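Long-range contact in uncharacterized GST-like proteinprotein (Pseudomonas syringae pv. tomato, PDB 3IC8), which is of unknown function but is related to glutathione S-transferases, with a thioredoxin-like domain followed by a helical domain: residues A[81-86]-A[178-183]. Numbering follows the deposited sequence.
Sequences AFYPQG and PSIADF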
# COMPACT_ATOMS: atom_id res chain seq x y z
N ALA A 81 17.86 -12.00 -10.11
CA ALA A 81 19.14 -11.58 -10.61
C ALA A 81 19.32 -10.11 -10.75
O ALA A 81 18.49 -9.42 -11.27
CB ALA A 81 19.45 -12.25 -11.90
N PHE A 82 20.45 -9.65 -10.27
CA PHE A 82 20.95 -8.34 -10.54
C PHE A 82 21.25 -8.14 -11.99
O PHE A 82 21.05 -7.10 -12.51
CB PHE A 82 22.20 -8.06 -9.73
CG PHE A 82 21.95 -7.71 -8.32
CD1 PHE A 82 20.96 -6.86 -7.99
CD2 PHE A 82 22.69 -8.24 -7.33
CE1 PHE A 82 20.75 -6.55 -6.72
CE2 PHE A 82 22.47 -7.92 -6.08
CZ PHE A 82 21.50 -7.09 -5.78
N TYR A 83 21.74 -9.16 -12.68
CA TYR A 83 22.02 -9.02 -14.09
C TYR A 83 21.32 -10.02 -14.95
O TYR A 83 21.85 -11.05 -15.23
CB TYR A 83 23.50 -9.17 -14.33
CG TYR A 83 24.33 -8.28 -13.50
CD1 TYR A 83 24.77 -8.69 -12.28
CD2 TYR A 83 24.68 -7.04 -13.92
CE1 TYR A 83 25.50 -7.91 -11.53
CE2 TYR A 83 25.43 -6.25 -13.16
CZ TYR A 83 25.83 -6.69 -11.96
OH TYR A 83 26.59 -5.93 -11.17
N PRO A 84 20.15 -9.68 -15.42
CA PRO A 84 19.30 -10.60 -16.15
C PRO A 84 19.91 -11.11 -17.44
O PRO A 84 20.53 -10.34 -18.13
CB PRO A 84 18.11 -9.73 -16.49
CG PRO A 84 18.19 -8.66 -15.62
CD PRO A 84 19.55 -8.37 -15.36
N GLN A 85 19.71 -12.37 -17.76
CA GLN A 85 20.35 -12.95 -18.92
C GLN A 85 19.96 -12.25 -20.19
O GLN A 85 18.81 -12.08 -20.48
CB GLN A 85 19.96 -14.40 -19.07
CG GLN A 85 20.38 -15.28 -17.94
CD GLN A 85 21.08 -16.54 -18.39
OE1 GLN A 85 22.18 -16.82 -17.94
NE2 GLN A 85 20.45 -17.30 -19.25
N GLY A 86 20.96 -11.90 -20.96
CA GLY A 86 20.79 -11.23 -22.22
C GLY A 86 20.74 -9.74 -22.15
O GLY A 86 20.61 -9.08 -23.13
N PRO A 178 13.56 -6.70 -12.85
CA PRO A 178 14.38 -5.88 -11.99
C PRO A 178 15.86 -6.17 -12.15
O PRO A 178 16.25 -7.22 -12.53
CB PRO A 178 13.88 -6.24 -10.61
CG PRO A 178 13.23 -7.47 -10.75
CD PRO A 178 12.69 -7.58 -12.08
N SER A 179 16.66 -5.19 -11.84
CA SER A 179 18.08 -5.29 -12.03
C SER A 179 18.80 -4.41 -11.05
O SER A 179 18.20 -3.66 -10.36
CB SER A 179 18.49 -4.97 -13.46
OG SER A 179 17.78 -3.92 -14.02
N ILE A 180 20.11 -4.50 -11.03
CA ILE A 180 20.95 -3.70 -10.18
C ILE A 180 20.77 -2.26 -10.59
O ILE A 180 20.93 -1.38 -9.81
CB ILE A 180 22.41 -4.16 -10.25
CG1 ILE A 180 23.30 -3.34 -9.35
CG2 ILE A 180 22.95 -4.03 -11.60
CD1 ILE A 180 22.97 -3.44 -7.93
N ALA A 181 20.41 -2.06 -11.84
CA ALA A 181 20.14 -0.74 -12.34
C ALA A 181 18.97 -0.03 -11.68
O ALA A 181 19.02 1.14 -11.51
CB ALA A 181 20.00 -0.75 -13.82
N ASP A 182 17.93 -0.75 -11.32
CA ASP A 182 16.81 -0.12 -10.66
C ASP A 182 17.28 0.47 -9.35
O ASP A 182 16.92 1.55 -8.99
CB ASP A 182 15.72 -1.14 -10.36
CG ASP A 182 15.06 -1.67 -11.58
OD1 ASP A 182 14.25 -0.96 -12.13
OD2 ASP A 182 15.34 -2.80 -11.98
N PHE A 183 18.10 -0.27 -8.65
CA PHE A 183 18.66 0.21 -7.42
C PHE A 183 19.60 1.39 -7.54
O PHE A 183 19.57 2.30 -6.76
CB PHE A 183 19.26 -0.94 -6.67
CG PHE A 183 18.28 -1.98 -6.36
CD1 PHE A 183 17.43 -1.83 -5.32
CD2 PHE A 183 18.17 -3.08 -7.14
CE1 PHE A 183 16.52 -2.76 -5.06
CE2 PHE A 183 17.25 -4.00 -6.86
CZ PHE A 183 16.43 -3.84 -5.82
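The linker residue Phe82 is tied to the start of helix 180-193 by one backbone hydrogen bond, from Ile180 N to Phe82 O (3.1 Å, N-H...O 159°), received in the carbonyl plane on a lone pair. The two branches of Ile180 reach different rings. CG1 anti to the backbone N (chi1 -179°) and the turn at chi2 of 62° together bring CD1 over one face of the Phe82 ring, displaced toward the rim, as a CH-pi contact 4.2 Å from the centroid; the other branch, CG2, meets Tyr83 CE2 at 3.7 Å. Phe183 CE2 lies at the edge of the Phe82 ring, 4.3 Å from Phe82 CE1, and Phe24 of helix 16-25 packs against both phenylalanines. Pro84 CD rests against Ser179 CB at 4.0 Å. Within the 178-183 segment, Asp182 OD2 accepts Ser179 N (2.7 Å) nearly along its C-O axis, while OD1 takes Leu174 N and Trp211 NE1. Glu74 of helix 66-76 accepts the amides of Phe82 and Tyr83. The Ser-Ile-Ala-Asp sequence recalls the Ser-x-x-Asp N-capping box of GST C-terminal domains, of which the Ser N to Asp carboxylate half is formed, here docked on the interdomain linker.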